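Local coordinates for Nitrate/nitrite binding protein NrtA (Synechocystis sp., PDB 2G29) that binds nitrate in the periplasm as the solute-binding component of the ABC transporter NrtABCD, which takes up nitrate and probably also nitrite, at residues K54-K59 against M264-W269; A258-V263 against D365-A370. All coordinates share one frame; numbering follows the deposited sequence.

Contact 1 (K54-K59 against M264-W269); sequences KGFYAK and MEAQQW
Phe-56 lays one face of its ring on the backbone of helix 253-271: the carbonyl carbon of Glu-265 sits 4.2 Å above the ring plane, over its centre, and the N of Ala-266 is displaced toward the rim. On one flank Phe-56 CD1 meets Ala-266 CB at 3.9 Å; on the other, CD2 lies 3.6 Å from Glu-265 CB. The carboxylate of Glu-265 stands nearly upright to the ring, the two planes 78° apart, with OE1 3.5 Å from Phe-56 CD2. That same oxygen offers its syn lone pair to Lys-59, whose NZ donates to Glu-265 OE1 at 2.8 Å in a salt bridge. Lys-59 reaches it fully stretched, CG anti to the backbone N (chi1 178°), and meets the glutamate at roughly a right angle; OE1 has a second, weaker partner in Tyr-60 OH. One turn farther along helix 253-271, Trp-269 takes Lys-54 CG over one face of its indole, with Lys-54 CE 4.1 Å from Trp-269 CZ2, while Lys-54 NZ pairs with Glu-278. Trp-269 CB closes the row 4.1 Å from Phe-56 CE1. A phenylalanine laid on a helix backbone and flanked at its rim by an ion pair thus packs the short helix 56-59 against the long helix 253-271 at the surface of a periplasmic-binding-protein fold, away from the nitrate site.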
# COMPACT_ATOMS: atom_id res chain seq x y z
N LYS A 54 19.86 -9.23 -0.92
CA LYS A 54 20.93 -8.97 0.04
C LYS A 54 21.09 -10.11 1.03
O LYS A 54 21.77 -9.95 2.05
CB LYS A 54 20.72 -7.64 0.77
CG LYS A 54 20.57 -6.43 -0.15
CD LYS A 54 21.76 -6.23 -1.07
CE LYS A 54 23.01 -5.88 -0.27
NZ LYS A 54 24.22 -5.60 -1.13
N GLY A 55 20.46 -11.24 0.72
CA GLY A 55 20.58 -12.46 1.52
C GLY A 55 19.94 -12.51 2.90
O GLY A 55 20.31 -13.34 3.73
N PHE A 56 18.98 -11.63 3.17
CA PHE A 56 18.36 -11.67 4.49
C PHE A 56 17.54 -12.96 4.71
O PHE A 56 17.56 -13.52 5.82
CB PHE A 56 17.52 -10.42 4.70
CG PHE A 56 18.35 -9.16 4.87
CD1 PHE A 56 18.32 -8.15 3.92
CD2 PHE A 56 19.16 -9.01 5.99
CE1 PHE A 56 19.09 -7.00 4.07
CE2 PHE A 56 19.93 -7.87 6.16
CZ PHE A 56 19.90 -6.86 5.19
N TYR A 57 16.82 -13.46 3.70
CA TYR A 57 16.08 -14.70 3.93
C TYR A 57 17.03 -15.85 4.27
O TYR A 57 16.75 -16.67 5.15
CB TYR A 57 15.24 -15.15 2.71
CG TYR A 57 14.14 -14.21 2.27
CD1 TYR A 57 14.15 -13.69 0.97
CD2 TYR A 57 13.10 -13.86 3.12
CE1 TYR A 57 13.13 -12.84 0.53
CE2 TYR A 57 12.07 -13.02 2.69
CZ TYR A 57 12.10 -12.51 1.39
OH TYR A 57 11.11 -11.61 0.98
N ALA A 58 18.14 -15.90 3.55
CA ALA A 58 19.11 -16.97 3.77
C ALA A 58 19.73 -16.86 5.15
O ALA A 58 19.97 -17.87 5.79
CB ALA A 58 20.18 -16.92 2.67
N LYS A 59 19.98 -15.63 5.59
CA LYS A 59 20.53 -15.40 6.91
C LYS A 59 19.63 -16.05 7.98
O LYS A 59 20.12 -16.54 8.99
CB LYS A 59 20.69 -13.90 7.15
CG LYS A 59 21.21 -13.52 8.53
CD LYS A 59 21.43 -12.03 8.67
CE LYS A 59 21.78 -11.67 10.09
NZ LYS A 59 21.97 -10.22 10.24
N MET A 264 12.18 -7.52 8.31
CA MET A 264 12.50 -6.39 9.16
C MET A 264 13.92 -5.87 8.90
O MET A 264 14.16 -4.66 8.85
CB MET A 264 12.43 -6.80 10.62
CG MET A 264 11.05 -6.97 11.12
SD MET A 264 11.09 -7.49 12.86
CE MET A 264 9.43 -7.54 13.09
N GLU A 265 14.88 -6.79 8.77
CA GLU A 265 16.24 -6.34 8.50
C GLU A 265 16.29 -5.70 7.11
O GLU A 265 16.96 -4.71 6.93
CB GLU A 265 17.23 -7.50 8.56
CG GLU A 265 17.49 -7.99 9.99
CD GLU A 265 18.97 -8.27 10.20
OE1 GLU A 265 19.51 -9.15 9.51
OE2 GLU A 265 19.58 -7.60 11.05
N ALA A 266 15.55 -6.25 6.15
CA ALA A 266 15.56 -5.64 4.82
C ALA A 266 14.92 -4.26 4.89
O ALA A 266 15.34 -3.33 4.18
CB ALA A 266 14.82 -6.53 3.82
N GLN A 267 13.89 -4.10 5.73
CA GLN A 267 13.27 -2.79 5.88
C GLN A 267 14.25 -1.76 6.44
O GLN A 267 14.28 -0.62 6.01
CB GLN A 267 12.05 -2.86 6.81
CG GLN A 267 10.83 -3.48 6.15
CD GLN A 267 9.67 -3.57 7.12
OE1 GLN A 267 9.79 -4.19 8.17
NE2 GLN A 267 8.54 -2.95 6.77
N GLN A 268 15.04 -2.17 7.44
CA GLN A 268 16.03 -1.27 8.04
C GLN A 268 17.07 -0.88 6.99
O GLN A 268 17.50 0.28 6.93
CB GLN A 268 16.68 -1.99 9.22
CG GLN A 268 15.74 -2.08 10.41
CD GLN A 268 16.32 -2.90 11.53
OE1 GLN A 268 16.20 -4.12 11.56
NE2 GLN A 268 16.96 -2.22 12.46
N TRP A 269 17.45 -1.85 6.17
CA TRP A 269 18.43 -1.60 5.11
C TRP A 269 17.86 -0.61 4.08
O TRP A 269 18.51 0.37 3.71
CB TRP A 269 18.77 -2.89 4.40
CG TRP A 269 19.95 -2.74 3.45
CD1 TRP A 269 21.28 -2.85 3.77
CD2 TRP A 269 19.90 -2.41 2.06
NE1 TRP A 269 22.06 -2.61 2.67
CE2 TRP A 269 21.24 -2.34 1.60
CE3 TRP A 269 18.86 -2.16 1.15
CZ2 TRP A 269 21.56 -2.04 0.28
CZ3 TRP A 269 19.18 -1.85 -0.16
CH2 TRP A 269 20.53 -1.80 -0.59

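Contact 2 (A258-V263 against D365-A370)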
# COMPACT_ATOMS: atom_id res chain seq x y z
N ALA A 258 11.11 -16.52 10.96
CA ALA A 258 12.33 -16.32 10.19
C ALA A 258 12.10 -15.36 9.02
O ALA A 258 12.91 -14.45 8.79
CB ALA A 258 12.87 -17.67 9.71
N LEU A 259 10.98 -15.52 8.31
CA LEU A 259 10.67 -14.61 7.19
C LEU A 259 10.48 -13.18 7.72
O LEU A 259 10.95 -12.22 7.10
CB LEU A 259 9.37 -15.01 6.48
CG LEU A 259 9.36 -16.24 5.59
CD1 LEU A 259 7.94 -16.36 5.03
CD2 LEU A 259 10.39 -16.09 4.45
N LEU A 260 9.76 -13.04 8.85
CA LEU A 260 9.50 -11.73 9.42
C LEU A 260 10.78 -11.03 9.81
O LEU A 260 10.94 -9.87 9.54
CB LEU A 260 8.56 -11.85 10.63
CG LEU A 260 7.30 -10.99 10.70
CD1 LEU A 260 6.82 -11.00 12.14
CD2 LEU A 260 7.49 -9.57 10.16
N MET A 261 11.70 -11.75 10.46
CA MET A 261 12.95 -11.12 10.84
C MET A 261 13.74 -10.71 9.59
O MET A 261 14.34 -9.64 9.58
CB MET A 261 13.78 -12.06 11.72
CG MET A 261 13.10 -12.32 13.07
SD MET A 261 14.14 -13.27 14.25
CE MET A 261 14.17 -14.70 13.47
N ALA A 262 13.73 -11.55 8.56
CA ALA A 262 14.43 -11.20 7.32
C ALA A 262 13.83 -9.94 6.71
O ALA A 262 14.55 -9.05 6.27
CB ALA A 262 14.36 -12.34 6.34
N VAL A 263 12.49 -9.86 6.71
CA VAL A 263 11.84 -8.67 6.16
C VAL A 263 12.15 -7.40 6.99
O VAL A 263 12.35 -6.33 6.45
CB VAL A 263 10.30 -8.90 6.05
CG1 VAL A 263 9.56 -7.58 5.75
CG2 VAL A 263 10.02 -9.90 4.90
N ASP A 365 1.50 -9.10 17.46
CA ASP A 365 2.16 -9.91 18.50
C ASP A 365 3.36 -10.64 17.89
O ASP A 365 4.42 -10.71 18.53
CB ASP A 365 1.19 -10.93 19.15
CG ASP A 365 0.57 -11.90 18.14
OD1 ASP A 365 0.08 -11.47 17.08
OD2 ASP A 365 0.56 -13.11 18.46
N LEU A 366 3.23 -11.19 16.69
CA LEU A 366 4.35 -11.84 16.00
C LEU A 366 5.42 -10.79 15.66
O LEU A 366 6.62 -11.07 15.71
CB LEU A 366 3.86 -12.56 14.73
CG LEU A 366 2.91 -13.72 15.00
CD1 LEU A 366 2.56 -14.46 13.73
CD2 LEU A 366 3.63 -14.71 15.96
N TRP A 367 4.99 -9.56 15.32
CA TRP A 367 5.95 -8.52 15.00
C TRP A 367 6.78 -8.20 16.23
O TRP A 367 8.02 -8.13 16.14
CB TRP A 367 5.22 -7.27 14.45
CG TRP A 367 6.15 -6.20 13.90
CD1 TRP A 367 6.42 -5.97 12.58
CD2 TRP A 367 6.90 -5.22 14.64
NE1 TRP A 367 7.30 -4.92 12.45
CE2 TRP A 367 7.60 -4.43 13.69
CE3 TRP A 367 7.05 -4.92 16.01
CZ2 TRP A 367 8.44 -3.36 14.06
CZ3 TRP A 367 7.88 -3.86 16.39
CH2 TRP A 367 8.57 -3.09 15.41
N ARG A 368 6.14 -8.02 17.38
CA ARG A 368 6.90 -7.73 18.61
C ARG A 368 7.83 -8.87 18.97
O ARG A 368 8.95 -8.61 19.45
CB ARG A 368 5.95 -7.43 19.78
CG ARG A 368 5.33 -6.03 19.71
CD ARG A 368 4.48 -5.75 20.97
NE ARG A 368 3.19 -6.44 20.94
CZ ARG A 368 2.79 -7.34 21.83
NH1 ARG A 368 3.58 -7.67 22.86
NH2 ARG A 368 1.61 -7.93 21.68
N GLU A 369 7.42 -10.12 18.77
CA GLU A 369 8.31 -11.24 19.10
C GLU A 369 9.53 -11.22 18.21
O GLU A 369 10.66 -11.43 18.68
CB GLU A 369 7.56 -12.57 18.99
CG GLU A 369 6.60 -12.73 20.17
CD GLU A 369 5.47 -13.71 19.93
OE1 GLU A 369 5.59 -14.56 19.02
OE2 GLU A 369 4.45 -13.62 20.66
N ALA A 370 9.35 -10.93 16.93
CA ALA A 370 10.49 -10.88 16.02
C ALA A 370 11.39 -9.69 16.32
O ALA A 370 12.62 -9.82 16.26
CB ALA A 370 9.97 -10.81 14.57
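Segments 258-263 of helix 253-271 and 365-370 of helix 364-373 cross at -69°, their axes 9.6 Å apart at closest approach, in an apolar helix-helix packing of the two-domain periplasmic-binding-protein fold. The backbones come nearest where Met-261 CA and Ala-370 CA lie 5.7 Å apart, a spacing consistent with the small side chain of Ala-370. Leu-260 has its CB directed toward the other helix and makes three of the four residue pairs. Its CD1 methyl rests against the backbone turn, 3.6 Å from Leu-366 O and 3.9 Å from Trp-367 CA, and also touches Ala-370 CB and Leu-366 CB. The second branch, CD2, approaches the Trp-367 indole obliquely. A chi1 of -128°, away from any staggered value, accompanies this placement of the leucine fork. Strand 115-120 touches both helices through Leu-118 and Ala-119: Leu-260 meets both residues, Leu-366 meets Leu-118 and Trp-367 meets Ala-119. The indole itself is held by Ser-328, hydrogen-bonded to NE1, and by an edge-to-face stack with Tyr-329. At the C-terminal end of 365-370, Met-261 runs its chain past the alanine, with CG 3.8 Å from Ala-370 CB.

How the contacts relate
From the N terminus, 54-59 comes first, just after helix 46-53. Contact 1 closes a loop of 204 residues by bringing it onto 264-269, with most of both central sheets lying in between. Contact 2 then joins 258-263, the preceding turns of the same helix 253-271, to 365-370 across 101 residues. The segments alternate along the chain, so the two loops cross rather than nest. With centres 11 Å apart, the contacts also touch directly: Met-264 CE packs 3.4 Å from Trp-367 O, and Phe-56 O lies 3.5 Å from Ala-262 CB. Helix 253-271 thereby ties the early helix 56-59 to the late helix 364-373.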